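Local coordinates for protein 2-methyl-aconitate isomerase (Shewanella oneidensis, PDB 5K87) that catalyses the cis-trans isomerization of 2-methyl-aconitate in the 2-methylcitrate cycle of propionate breakdown, by base-catalysed proton abstraction coupled with rotation about the C2-C3 bond, at residues 27-31 with 32-36; 43-46 with 47-51; 240-243 with 244-248; 247-250 with 251-254; 368-372 with 373-377. The protein carries 1 engineered substitution. One frame throughout, in Å; residues are numbered along the deposited sequence.

Along the chain the five contacts run from contact 1 to contact 5 and fall into three places. Contacts 1 and 2 have centres 12 Å apart and touch: the end of strand 24-30 and its 3-10 turn pack on helix 43-53. Contacts 3 and 4, 9 Å apart between centres, share Ser-247 and Asp-248; the weakly bonded helix 242-245 leads through a turn into helix 249-266. Between these groups the centres lie about 31 to 38 Å apart. Contact 5, a hairpin of strands 360-371 and 374-391, stands about 38 Å or more from all others between centres. Contact 3 comes nearest the bound malonate, its Gln-242 side chain about 4 Å away, whereas the hairpin lies far from the substrate-binding residues.

Contact 1. Residues 27-31 with 32-36; sequences VFFRL and QDLPE
Asp-33 OD2 is gripped twice: by Arg-30 NE at 2.9 Å and by a water at 2.7 Å that also accepts from Arg-30 N. The other carboxylate oxygen, OD1, takes Arg-30 NH2 at 2.8 Å, so the guanidinium holds the acid side-on with two nitrogens, a bidentate salt bridge. The planes are turned 45° apart: OD1 is met on its syn side, whereas NE reaches OD2 from above the carboxylate plane. A bend at chi3 (-52°) swings the guanidinium round toward this acid. Over one guanidinium face lies the Gln-32 amide, its CD 3.6 Å from Arg-30 CZ and its plane only 3° from parallel, an amide-guanidinium stack. A methionine in place of Arg-30 removes every N-H and would probably leave the Asp-33 carboxylate without its charged mate and the Gln-32 amide free to turn. Backbone bonds Asp-33 N to Arg-30 O (2.9 Å) and Leu-34 N to Leu-31 O (3.1 Å) define the 3-10 turn ending the strand. Leu-34 CD2 meets Phe-29 CD1 at 3.7 Å. Phe-29 and Leu-34 continue onto Leu-49 and Leu-48 of helix 43-53, while Leu-31 and Leu-34 rest on Ile-78 of strand 75-81.

Contact 2. Residues 43-46 with 47-51; sequences PARD and ALLLR
Arg-45 has CG anti to the backbone N (chi1 172°) and Leu-49 has CG beside its own backbone N (chi1 -64°), a combination that lays the two side chains next to each other, pointing the same way, one turn apart on the alpha-helix 43-53. The touch is between Arg-45 CG and Leu-49 CD1 at 3.9 Å. Beyond it the arginine bends at chi3 (-68°), and NE bonds to Ala-38 O, so its polar end is turned to the preceding loop. Four i to i+4 bonds give the regular helical frame, from Ala-47 N to Pro-43 O at 2.8 Å through Leu-49 N to Arg-45 O at 3.0 Å and Leu-50 N to Asp-46 O at 2.9 Å. Asp-46 OD1 bonds to NE1 of Trp-105, whose side chain Leu-49 also touches. Leu-48 meets Val-396 of strand 393-396. One conformer of Arg-51 packs on Phe-174 of the second subunit, so this end of the helix comes near the dimer partner. Leucine side chains also lean back over the carbonyls one turn earlier: Leu-49 CG stands 3.3 Å from Arg-45 O, and Leu-50 CD1 3.4 Å from Asp-46 O.

Contact 3. Residues 240-243 with 244-248; sequences ELQD and DINSD
Asp-244 folds back onto Leu-241, just ahead of the weakly bonded helical turn about 242-245. Its CG lies beside its own backbone N (chi1 -65°), which turns the carboxylate back to Leu-241. CB lies 3.3 Å from Leu-241 O, and CG stands 3.8 Å from Leu-241 N. The tip oxygen OD2 accepts from Leu-241 N at 2.9 Å in a nearly straight bond (172°), met on its anti side, and also lies 3.5 Å from Glu-240 CA. Asp-244 N in turn donates to Leu-241 O at 2.9 Å, so one residue binds both polar backbone atoms of Leu-241, consistent with a fixed start to the helical turn. Gln-242 O is shared by an i+3 donor, Ile-245 N, and an i+4 donor, Asn-246 N at 2.8 Å, mixing 3-10 and alpha bonding. The Gln-242 and Asn-246 amide planes stand 66° apart; Gln-242 NE2 donates to Leu-318 O and Asn-246 OD1 accepts from Leu-318 N. A water links Asp-243 O to Ser-247 N. Gln-242, about 4 Å from the bound malonate, also reaches Lys-61 of the second subunit with OE1, while Ile-245 packs on Phe-286 of strand 283-288 and on Leu-252 of helix 249-266.

Contact 4. Residues 247-250 with 251-254; sequences SDNA and ALAK
Asp-248 OD1 accepts from Ala-251 N at 3.1 Å, an N-cap at the start of helix 249-266. The donor comes from well above the carboxylate plane (72° out of it), although the N-H points fairly straight at the oxygen. The torsion placing the group there has CG anti to the backbone N (chi1 -176°), folding the carboxylate over the Ala-251 methyl: CB of Ala-251 lies 3.4 Å from Asp-248 CG. A negative charge at this helix end would be expected to interact favourably with the helix dipole. The next shell is backbone. Leu-252 N donates to Asp-248 O at 3.0 Å, so the capping residue also accepts the first i to i+4 bond, and Ala-253 N to Asn-249 O and Lys-254 N to Ala-250 O, each 3.0 Å, continue it. Further out, Ala-251 meets Tyr-236 and the fully extended Lys-254 side chain touches Ile-212, both in loops. Just before the cap, Ser-247 OG bonds to Ser-247 OG of the second subunit, so the helix start lies beside the dimer contact. Leu-252 packs its CD1 against Asn-246 O of the preceding turn, while its CG stands 3.5 Å from Asp-248 O.

Contact 5. Residues 368-372 with 373-377; sequences AVQEN and GEWTV
Strands 368-371 and 374-377 form an antiparallel hairpin closed by a type I' turn, Asn-372 and Gly-373 at its corner both with positive phi, while Glu-371 N to Glu-374 O and Val-369 N to Thr-376 O, each at 2.8 Å, set the register. Gln-370 and Trp-375, a non-hydrogen-bonded pair, meet on the face they share with Ala-368 and Val-377. The Gln-370 chain bends at chi2 (-100°) so that its CG sits over the six-membered ring, 3.9 Å from the centroid and 13° off the normal, a CH-pi contact; NE2 then lies over the indole at 3.3 Å from Trp-375 CE2. Ala-368 CB adds a contact to Trp-375 CE3 at 3.7 Å. A serine in place of Trp-375 removes the indole and would probably leave the Gln-370 side chain free to turn and Ala-368 CB without part of its packing. Thr-376, its side chain on the face of Val-369 and Glu-371, gives OG1 and N to Val-369 O, each at 2.9 Å, from opposite sides of its plane. Away from the active site, the hairpin is the tip where strands 360-371 and 374-391 meet; Trp-375 reaches Ile-336 and Pro-337 in the loop after helix 324-334.

Contact 1. Residues 27-31 with 32-36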
loop_
_atom_site.group_PDB
_atom_site.type_symbol
_atom_site.label_atom_id
_atom_site.label_comp_id
_atom_site.label_asym_id
_atom_site.label_seq_id
_atom_site.Cartn_x
_atom_site.Cartn_y
_atom_site.Cartn_z
ATOM N N VAL A 27 11.701 -2.359 -3.402
ATOM C CA VAL A 27 12.849 -2.260 -2.518
ATOM C C VAL A 27 14.069 -2.798 -3.256
ATOM O O VAL A 27 14.067 -3.940 -3.746
ATOM C CB VAL A 27 12.632 -3.040 -1.202
ATOM C CG1 VAL A 27 13.817 -2.820 -0.280
ATOM C CG2 VAL A 27 11.330 -2.624 -0.527
ATOM N N PHE A 28 15.100 -1.959 -3.339
ATOM C CA PHE A 28 16.315 -2.216 -4.108
ATOM C C PHE A 28 17.500 -2.485 -3.199
ATOM O O PHE A 28 17.708 -1.765 -2.213
ATOM C CB PHE A 28 16.659 -0.983 -4.945
ATOM C CG PHE A 28 15.745 -0.770 -6.116
ATOM C CD1 PHE A 28 14.421 -0.430 -5.920
ATOM C CD2 PHE A 28 16.211 -0.907 -7.415
ATOM C CE1 PHE A 28 13.566 -0.250 -6.997
ATOM C CE2 PHE A 28 15.360 -0.713 -8.506
ATOM C CZ PHE A 28 14.042 -0.394 -8.287
ATOM N N PHE A 29 18.286 -3.500 -3.541
ATOM C CA PHE A 29 19.481 -3.874 -2.799
ATOM C C PHE A 29 20.663 -4.025 -3.736
ATOM O O PHE A 29 20.534 -4.589 -4.837
ATOM C CB PHE A 29 19.304 -5.246 -2.142
ATOM C CG PHE A 29 18.121 -5.359 -1.223
ATOM C CD1 PHE A 29 18.248 -5.096 0.130
ATOM C CD2 PHE A 29 16.891 -5.763 -1.711
ATOM C CE1 PHE A 29 17.157 -5.224 0.975
ATOM C CE2 PHE A 29 15.800 -5.887 -0.868
ATOM C CZ PHE A 29 15.939 -5.620 0.474
ATOM N N ARG A 30 21.830 -3.577 -3.286
ATOM C CA ARG A 30 23.085 -4.013 -3.880
ATOM C C ARG A 30 23.371 -5.390 -3.338
ATOM O O ARG A 30 23.224 -5.625 -2.133
ATOM C CB ARG A 30 24.245 -3.144 -3.413
ATOM C CG ARG A 30 24.395 -1.780 -4.020
ATOM C CD ARG A 30 25.836 -1.266 -3.810
ATOM N NE ARG A 30 26.232 -1.352 -2.406
ATOM C CZ ARG A 30 27.389 -0.925 -1.911
ATOM N NH1 ARG A 30 28.292 -0.367 -2.710
ATOM N NH2 ARG A 30 27.639 -1.055 -0.614
ATOM N N LEU A 31 23.805 -6.292 -4.206
ATOM C CA LEU A 31 24.118 -7.655 -3.803
ATOM C C LEU A 31 25.046 -7.702 -2.589
ATOM O O LEU A 31 24.794 -8.433 -1.632
ATOM C CB LEU A 31 24.743 -8.402 -4.976
ATOM C CG LEU A 31 25.209 -9.830 -4.703
ATOM C CD1 LEU A 31 24.024 -10.728 -4.377
ATOM C CD2 LEU A 31 25.965 -10.367 -5.904
ATOM N N GLN A 32 26.100 -6.899 -2.618
ATOM C CA GLN A 32 27.091 -6.920 -1.541
ATOM C C GLN A 32 26.566 -6.437 -0.185
ATOM O O GLN A 32 27.202 -6.667 0.846
ATOM C CB GLN A 32 28.345 -6.134 -1.933
ATOM C CG GLN A 32 28.144 -4.635 -1.948
ATOM C CD GLN A 32 29.264 -3.900 -2.652
ATOM O OE1 GLN A 32 30.258 -3.528 -2.033
ATOM N NE2 GLN A 32 29.101 -3.678 -3.952
ATOM N N ASP A 33 25.420 -5.765 -0.180
ATOM C CA ASP A 33 24.818 -5.299 1.067
ATOM C C ASP A 33 23.969 -6.372 1.745
ATOM O O ASP A 33 23.591 -6.230 2.906
ATOM C CB ASP A 33 23.973 -4.052 0.814
ATOM C CG ASP A 33 24.811 -2.845 0.435
ATOM O OD1 ASP A 33 25.981 -2.772 0.875
ATOM O OD2 ASP A 33 24.303 -1.961 -0.286
ATOM N N LEU A 34 23.660 -7.442 1.025
ATOM C CA LEU A 34 22.831 -8.504 1.587
ATOM C C LEU A 34 23.624 -9.349 2.567
ATOM O O LEU A 34 24.843 -9.472 2.431
ATOM C CB LEU A 34 22.307 -9.404 0.470
ATOM C CG LEU A 34 21.365 -8.748 -0.542
ATOM C CD1 LEU A 34 21.049 -9.709 -1.679
ATOM C CD2 LEU A 34 20.090 -8.276 0.156
ATOM N N PRO A 35 22.936 -9.938 3.556
ATOM C CA PRO A 35 23.606 -10.926 4.407
ATOM C C PRO A 35 24.238 -12.023 3.550
ATOM O O PRO A 35 23.705 -12.354 2.490
ATOM C CB PRO A 35 22.458 -11.501 5.245
ATOM C CG PRO A 35 21.425 -10.422 5.268
ATOM C CD PRO A 35 21.524 -9.740 3.930
ATOM N N GLU A 36 25.360 -12.570 4.004
ATOM C CA GLU A 36 26.122 -13.536 3.229
ATOM C C GLU A 36 25.261 -14.650 2.633
ATOM O O GLU A 36 25.366 -14.950 1.443
ATOM C CB GLU A 36 27.226 -14.140 4.104
ATOM C CG GLU A 36 28.182 -15.050 3.350
ATOM C CD GLU A 36 29.288 -15.600 4.235
ATOM O OE1 GLU A 36 29.996 -16.529 3.794
ATOM O OE2 GLU A 36 29.450 -15.103 5.370
HETATM O O HOH W 1 21.616 -1.964 -0.860
#

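Contact 2. Residues 43-46 with 47-51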
loop_
_atom_site.group_PDB
_atom_site.type_symbol
_atom_site.label_atom_id
_atom_site.label_comp_id
_atom_site.label_asym_id
_atom_site.label_seq_id
_atom_site.Cartn_x
_atom_site.Cartn_y
_atom_site.Cartn_z
ATOM N N PRO A 43 16.758 -20.143 -0.541
ATOM C CA PRO A 43 15.772 -19.901 0.512
ATOM C C PRO A 43 16.148 -18.770 1.476
ATOM O O PRO A 43 15.248 -18.085 1.950
ATOM C CB PRO A 43 15.691 -21.248 1.248
ATOM C CG PRO A 43 16.935 -21.995 0.831
ATOM C CD PRO A 43 17.215 -21.544 -0.561
ATOM N N ALA A 44 17.425 -18.563 1.763
ATOM C CA ALA A 44 17.792 -17.481 2.672
ATOM C C ALA A 44 17.463 -16.130 2.045
ATOM O O ALA A 44 16.889 -15.255 2.708
ATOM C CB ALA A 44 19.256 -17.559 3.042
ATOM N N ARG A 45 17.810 -15.958 0.774
ATOM C CA ARG A 45 17.453 -14.746 0.054
ATOM C C ARG A 45 15.937 -14.562 0.024
ATOM O O ARG A 45 15.425 -13.484 0.328
ATOM C CB ARG A 45 18.005 -14.807 -1.366
ATOM C CG ARG A 45 17.512 -13.665 -2.237
ATOM C CD ARG A 45 18.115 -13.709 -3.619
ATOM N NE ARG A 45 19.546 -13.423 -3.571
ATOM C CZ ARG A 45 20.345 -13.402 -4.631
ATOM N NH1 ARG A 45 21.634 -13.118 -4.469
ATOM N NH2 ARG A 45 19.873 -13.659 -5.847
ATOM N N ASP A 46 15.208 -15.616 -0.335
ATOM C CA ASP A 46 13.764 -15.508 -0.454
ATOM C C ASP A 46 13.129 -15.164 0.886
ATOM O O ASP A 46 12.238 -14.325 0.953
ATOM C CB ASP A 46 13.146 -16.797 -0.999
ATOM C CG ASP A 46 13.478 -17.047 -2.453
ATOM O OD1 ASP A 46 14.018 -16.152 -3.134
ATOM O OD2 ASP A 46 13.170 -18.163 -2.942
ATOM N N ALA A 47 13.597 -15.797 1.958
ATOM C CA ALA A 47 13.053 -15.533 3.286
ATOM C C ALA A 47 13.273 -14.078 3.707
ATOM O O ALA A 47 12.393 -13.460 4.309
ATOM C CB ALA A 47 13.659 -16.470 4.312
ATOM N N LEU A 48 14.453 -13.547 3.408
ATOM C CA LEU A 48 14.765 -12.160 3.730
ATOM C C LEU A 48 13.823 -11.222 2.988
ATOM O O LEU A 48 13.219 -10.327 3.585
ATOM C CB LEU A 48 16.211 -11.836 3.358
ATOM C CG LEU A 48 16.598 -10.362 3.457
ATOM C CD1 LEU A 48 16.468 -9.878 4.884
ATOM C CD2 LEU A 48 18.009 -10.168 2.936
ATOM N N LEU A 49 13.670 -11.444 1.690
ATOM C CA LEU A 49 12.855 -10.559 0.871
ATOM C C LEU A 49 11.386 -10.640 1.271
ATOM O O LEU A 49 10.687 -9.629 1.310
ATOM C CB LEU A 49 13.032 -10.883 -0.608
ATOM C CG LEU A 49 14.454 -10.655 -1.125
ATOM C CD1 LEU A 49 14.586 -11.051 -2.570
ATOM C CD2 LEU A 49 14.838 -9.217 -0.956
ATOM N N LEU A 50 10.906 -11.846 1.559
ATOM C CA LEU A 50 9.546 -12.005 2.057
ATOM C C LEU A 50 9.316 -11.174 3.313
ATOM O O LEU A 50 8.309 -10.454 3.420
ATOM C CB LEU A 50 9.248 -13.481 2.334
ATOM C CG LEU A 50 8.966 -14.341 1.099
ATOM C CD1 LEU A 50 9.183 -15.814 1.429
ATOM C CD2 LEU A 50 7.545 -14.126 0.603
ATOM N N ARG A 51 10.241 -11.240 4.255
ATOM C CA ARG A 51 10.062 -10.537 5.509
ATOM C C ARG A 51 10.185 -9.027 5.333
ATOM O O ARG A 51 9.477 -8.271 5.986
ATOM C CB ARG A 51 11.065 -11.049 6.539
ATOM C CG ARG A 51 10.722 -10.671 7.957
ATOM C CD ARG A 51 9.381 -11.255 8.386
ATOM N NE ARG A 51 8.979 -10.687 9.664
ATOM C CZ ARG A 51 8.381 -9.510 9.791
ATOM N NH1 ARG A 51 8.097 -8.785 8.708
ATOM N NH2 ARG A 51 8.049 -9.068 10.991
#

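Contact 3. Residues 240-243 with 244-248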
loop_
_atom_site.group_PDB
_atom_site.type_symbol
_atom_site.label_atom_id
_atom_site.label_comp_id
_atom_site.label_asym_id
_atom_site.label_seq_id
_atom_site.Cartn_x
_atom_site.Cartn_y
_atom_site.Cartn_z
ATOM N N GLU A 240 -12.744 -0.902 -19.251
ATOM C CA GLU A 240 -12.955 -1.265 -17.854
ATOM C C GLU A 240 -11.880 -0.703 -16.933
ATOM O O GLU A 240 -10.702 -0.583 -17.306
ATOM C CB GLU A 240 -13.018 -2.784 -17.697
ATOM C CG GLU A 240 -14.306 -3.420 -18.215
ATOM C CD GLU A 240 -14.396 -3.480 -19.731
ATOM O OE1 GLU A 240 -13.352 -3.407 -20.413
ATOM O OE2 GLU A 240 -15.530 -3.616 -20.244
ATOM N N LEU A 241 -12.302 -0.360 -15.724
ATOM C CA LEU A 241 -11.397 0.056 -14.654
ATOM C C LEU A 241 -11.313 -1.048 -13.603
ATOM O O LEU A 241 -12.057 -2.024 -13.666
ATOM C CB LEU A 241 -11.885 1.362 -14.037
ATOM C CG LEU A 241 -11.980 2.528 -15.022
ATOM C CD1 LEU A 241 -12.422 3.795 -14.302
ATOM C CD2 LEU A 241 -10.647 2.733 -15.727
ATOM N N GLN A 242 -10.412 -0.903 -12.635
ATOM C CA GLN A 242 -10.210 -1.970 -11.660
ATOM C C GLN A 242 -11.496 -2.382 -10.954
ATOM O O GLN A 242 -11.725 -3.571 -10.744
ATOM C CB GLN A 242 -9.156 -1.592 -10.633
ATOM C CG GLN A 242 -7.749 -1.625 -11.173
ATOM C CD GLN A 242 -6.751 -1.413 -10.077
ATOM O OE1 GLN A 242 -6.871 -0.467 -9.298
ATOM N NE2 GLN A 242 -5.790 -2.315 -9.967
ATOM N N ASP A 243 -12.341 -1.415 -10.612
ATOM C CA ASP A 243 -13.566 -1.722 -9.865
ATOM C C ASP A 243 -14.580 -2.532 -10.673
ATOM O O ASP A 243 -15.508 -3.110 -10.103
ATOM C CB ASP A 243 -14.220 -0.451 -9.317
ATOM C CG ASP A 243 -13.389 0.215 -8.235
ATOM O OD1 ASP A 243 -12.577 -0.482 -7.589
ATOM O OD2 ASP A 243 -13.549 1.439 -8.031
ATOM N N ASP A 244 -14.405 -2.582 -11.989
ATOM C CA ASP A 244 -15.283 -3.374 -12.842
ATOM C C ASP A 244 -14.927 -4.851 -12.806
ATOM O O ASP A 244 -15.744 -5.699 -13.181
ATOM C CB ASP A 244 -15.219 -2.882 -14.283
ATOM C CG ASP A 244 -15.745 -1.478 -14.441
ATOM O OD1 ASP A 244 -16.788 -1.152 -13.831
ATOM O OD2 ASP A 244 -15.115 -0.693 -15.176
ATOM N N ILE A 245 -13.711 -5.169 -12.370
ATOM C CA ILE A 245 -13.214 -6.543 -12.447
ATOM C C ILE A 245 -12.730 -7.102 -11.110
ATOM O O ILE A 245 -12.969 -8.270 -10.797
ATOM C CB ILE A 245 -12.122 -6.679 -13.550
ATOM C CG1 ILE A 245 -12.785 -6.544 -14.931
ATOM C CG2 ILE A 245 -11.369 -7.998 -13.444
ATOM C CD1 ILE A 245 -11.827 -6.514 -16.106
ATOM N N ASN A 246 -12.079 -6.271 -10.303
ATOM C CA ASN A 246 -11.347 -6.797 -9.157
ATOM C C ASN A 246 -12.193 -7.216 -7.962
ATOM O O ASN A 246 -11.690 -7.882 -7.063
ATOM C CB ASN A 246 -10.198 -5.876 -8.766
ATOM C CG ASN A 246 -9.069 -5.937 -9.764
ATOM O OD1 ASN A 246 -9.044 -6.822 -10.618
ATOM N ND2 ASN A 246 -8.127 -5.002 -9.667
ATOM N N SER A 247 -13.473 -6.858 -7.984
ATOM C CA SER A 247 -14.414 -7.333 -6.975
ATOM C C SER A 247 -15.306 -8.441 -7.535
ATOM O O SER A 247 -16.195 -8.940 -6.843
ATOM C CB SER A 247 -15.278 -6.178 -6.457
ATOM O OG SER A 247 -14.502 -5.205 -5.773
ATOM N N ASP A 248 -15.058 -8.828 -8.785
ATOM C CA ASP A 248 -15.874 -9.810 -9.495
ATOM C C ASP A 248 -15.144 -11.146 -9.489
ATOM O O ASP A 248 -14.346 -11.444 -10.389
ATOM C CB ASP A 248 -16.124 -9.325 -10.926
ATOM C CG ASP A 248 -17.052 -10.238 -11.715
ATOM O OD1 ASP A 248 -17.291 -11.386 -11.294
ATOM O OD2 ASP A 248 -17.525 -9.797 -12.780
HETATM O O HOH W 2 -15.365 -5.856 -9.746
HETATM O O HOH W 3 -12.506 -3.814 -6.858
#

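Contact 4. Residues 247-250 with 251-254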
loop_
_atom_site.group_PDB
_atom_site.type_symbol
_atom_site.label_atom_id
_atom_site.label_comp_id
_atom_site.label_asym_id
_atom_site.label_seq_id
_atom_site.Cartn_x
_atom_site.Cartn_y
_atom_site.Cartn_z
ATOM N N SER A 247 -13.473 -6.858 -7.984
ATOM C CA SER A 247 -14.414 -7.333 -6.975
ATOM C C SER A 247 -15.306 -8.441 -7.535
ATOM O O SER A 247 -16.195 -8.940 -6.843
ATOM C CB SER A 247 -15.278 -6.178 -6.457
ATOM O OG SER A 247 -14.502 -5.205 -5.773
ATOM N N ASP A 248 -15.058 -8.828 -8.785
ATOM C CA ASP A 248 -15.874 -9.810 -9.495
ATOM C C ASP A 248 -15.144 -11.146 -9.489
ATOM O O ASP A 248 -14.346 -11.444 -10.389
ATOM C CB ASP A 248 -16.124 -9.325 -10.926
ATOM C CG ASP A 248 -17.052 -10.238 -11.715
ATOM O OD1 ASP A 248 -17.291 -11.386 -11.294
ATOM O OD2 ASP A 248 -17.525 -9.797 -12.780
ATOM N N ASN A 249 -15.422 -11.958 -8.474
ATOM C CA ASN A 249 -14.710 -13.216 -8.316
ATOM C C ASN A 249 -14.906 -14.177 -9.487
ATOM O O ASN A 249 -13.996 -14.923 -9.837
ATOM C CB ASN A 249 -15.075 -13.876 -6.989
ATOM C CG ASN A 249 -14.626 -13.055 -5.799
ATOM O OD1 ASN A 249 -13.544 -12.467 -5.815
ATOM N ND2 ASN A 249 -15.461 -12.991 -4.768
ATOM N N ALA A 250 -16.087 -14.136 -10.097
ATOM C CA ALA A 250 -16.375 -14.961 -11.259
ATOM C C ALA A 250 -15.453 -14.594 -12.419
ATOM O O ALA A 250 -14.874 -15.467 -13.068
ATOM C CB ALA A 250 -17.831 -14.807 -11.674
ATOM N N ALA A 251 -15.306 -13.294 -12.657
ATOM C CA ALA A 251 -14.454 -12.808 -13.736
ATOM C C ALA A 251 -12.989 -13.179 -13.489
ATOM O O ALA A 251 -12.285 -13.626 -14.399
ATOM C CB ALA A 251 -14.616 -11.297 -13.894
ATOM N N LEU A 252 -12.537 -13.002 -12.256
ATOM C CA LEU A 252 -11.156 -13.332 -11.925
ATOM C C LEU A 252 -10.872 -14.821 -12.121
ATOM O O LEU A 252 -9.819 -15.195 -12.639
ATOM C CB LEU A 252 -10.824 -12.895 -10.503
ATOM C CG LEU A 252 -10.886 -11.382 -10.277
ATOM C CD1 LEU A 252 -10.614 -11.028 -8.819
ATOM C CD2 LEU A 252 -9.907 -10.654 -11.190
ATOM N N ALA A 253 -11.820 -15.670 -11.729
ATOM C CA ALA A 253 -11.657 -17.107 -11.902
ATOM C C ALA A 253 -11.621 -17.484 -13.387
ATOM O O ALA A 253 -10.841 -18.344 -13.809
ATOM C CB ALA A 253 -12.776 -17.850 -11.186
ATOM N N LYS A 254 -12.453 -16.820 -14.181
ATOM C CA LYS A 254 -12.495 -17.072 -15.614
ATOM C C LYS A 254 -11.169 -16.695 -16.272
ATOM O O LYS A 254 -10.603 -17.479 -17.036
ATOM C CB LYS A 254 -13.657 -16.322 -16.262
ATOM C CG LYS A 254 -13.839 -16.605 -17.748
ATOM C CD LYS A 254 -15.105 -15.923 -18.248
ATOM C CE LYS A 254 -15.316 -16.126 -19.736
ATOM N NZ LYS A 254 -16.526 -15.384 -20.199
#

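Contact 5. Residues 368-372 with 373-377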
loop_
_atom_site.group_PDB
_atom_site.type_symbol
_atom_site.label_atom_id
_atom_site.label_comp_id
_atom_site.label_asym_id
_atom_site.label_seq_id
_atom_site.Cartn_x
_atom_site.Cartn_y
_atom_site.Cartn_z
ATOM N N ALA A 368 10.143 -3.578 -36.034
ATOM C CA ALA A 368 10.057 -4.881 -36.694
ATOM C C ALA A 368 10.556 -4.795 -38.125
ATOM O O ALA A 368 10.097 -3.957 -38.903
ATOM C CB ALA A 368 8.636 -5.401 -36.677
ATOM N N VAL A 369 11.502 -5.662 -38.462
ATOM C CA VAL A 369 12.052 -5.704 -39.809
ATOM C C VAL A 369 12.068 -7.148 -40.282
ATOM O O VAL A 369 12.271 -8.076 -39.501
ATOM C CB VAL A 369 13.479 -5.088 -39.888
ATOM C CG1 VAL A 369 13.539 -3.757 -39.153
ATOM C CG2 VAL A 369 14.530 -6.036 -39.351
ATOM N N GLN A 370 11.832 -7.337 -41.573
ATOM C CA GLN A 370 11.887 -8.667 -42.146
ATOM C C GLN A 370 13.331 -9.062 -42.379
ATOM O O GLN A 370 14.151 -8.240 -42.764
ATOM C CB GLN A 370 11.109 -8.709 -43.461
ATOM C CG GLN A 370 9.599 -8.677 -43.279
ATOM C CD GLN A 370 8.975 -10.048 -43.405
ATOM O OE1 GLN A 370 9.183 -10.744 -44.400
ATOM N NE2 GLN A 370 8.213 -10.450 -42.398
ATOM N N GLU A 371 13.619 -10.330 -42.128
ATOM C CA GLU A 371 14.908 -10.921 -42.415
ATOM C C GLU A 371 14.604 -12.335 -42.873
ATOM O O GLU A 371 13.941 -13.076 -42.162
ATOM C CB GLU A 371 15.759 -10.947 -41.146
ATOM C CG GLU A 371 17.149 -11.524 -41.321
ATOM C CD GLU A 371 17.849 -11.735 -39.992
ATOM O OE1 GLU A 371 17.684 -12.823 -39.399
ATOM O OE2 GLU A 371 18.556 -10.811 -39.539
ATOM N N ASN A 372 15.044 -12.688 -44.080
ATOM C CA ASN A 372 14.783 -14.017 -44.635
ATOM C C ASN A 372 13.289 -14.355 -44.641
ATOM O O ASN A 372 12.887 -15.487 -44.381
ATOM C CB ASN A 372 15.590 -15.073 -43.868
ATOM C CG ASN A 372 15.600 -16.422 -44.559
ATOM O OD1 ASN A 372 15.413 -17.458 -43.924
ATOM N ND2 ASN A 372 15.807 -16.412 -45.865
ATOM N N GLY A 373 12.464 -13.346 -44.908
ATOM C CA GLY A 373 11.027 -13.533 -44.974
ATOM C C GLY A 373 10.345 -13.775 -43.638
ATOM O O GLY A 373 9.206 -14.237 -43.604
ATOM N N GLU A 374 11.037 -13.465 -42.538
ATOM C CA GLU A 374 10.492 -13.643 -41.194
ATOM C C GLU A 374 10.711 -12.375 -40.377
ATOM O O GLU A 374 11.686 -11.649 -40.582
ATOM C CB GLU A 374 11.146 -14.835 -40.485
ATOM C CG GLU A 374 10.950 -16.170 -41.186
ATOM C CD GLU A 374 9.508 -16.633 -41.162
ATOM O OE1 GLU A 374 8.776 -16.264 -40.220
ATOM O OE2 GLU A 374 9.102 -17.364 -42.091
ATOM N N TRP A 375 9.802 -12.114 -39.447
ATOM C CA TRP A 375 9.909 -10.927 -38.613
ATOM C C TRP A 375 10.990 -11.035 -37.558
ATOM O O TRP A 375 11.129 -12.061 -36.890
ATOM C CB TRP A 375 8.587 -10.645 -37.917
ATOM C CG TRP A 375 7.566 -10.111 -38.824
ATOM C CD1 TRP A 375 6.405 -10.717 -39.194
ATOM C CD2 TRP A 375 7.601 -8.853 -39.501
ATOM N NE1 TRP A 375 5.710 -9.911 -40.054
ATOM C CE2 TRP A 375 6.422 -8.762 -40.264
ATOM C CE3 TRP A 375 8.516 -7.797 -39.541
ATOM C CZ2 TRP A 375 6.129 -7.656 -41.051
ATOM C CZ3 TRP A 375 8.226 -6.698 -40.321
ATOM C CH2 TRP A 375 7.041 -6.636 -41.072
ATOM N N THR A 376 11.749 -9.959 -37.416
ATOM C CA THR A 376 12.631 -9.787 -36.278
ATOM C C THR A 376 12.277 -8.454 -35.635
ATOM O O THR A 376 11.923 -7.491 -36.324
ATOM C CB THR A 376 14.101 -9.753 -36.694
ATOM O OG1 THR A 376 14.335 -8.593 -37.498
ATOM C CG2 THR A 376 14.465 -11.001 -37.486
ATOM N N VAL A 377 12.352 -8.399 -34.311
ATOM C CA VAL A 377 12.143 -7.144 -33.607
ATOM C C VAL A 377 13.435 -6.716 -32.937
ATOM O O VAL A 377 13.932 -7.370 -32.021
ATOM C CB VAL A 377 10.993 -7.220 -32.594
ATOM C CG1 VAL A 377 10.868 -5.902 -31.846
ATOM C CG2 VAL A 377 9.694 -7.543 -33.313
#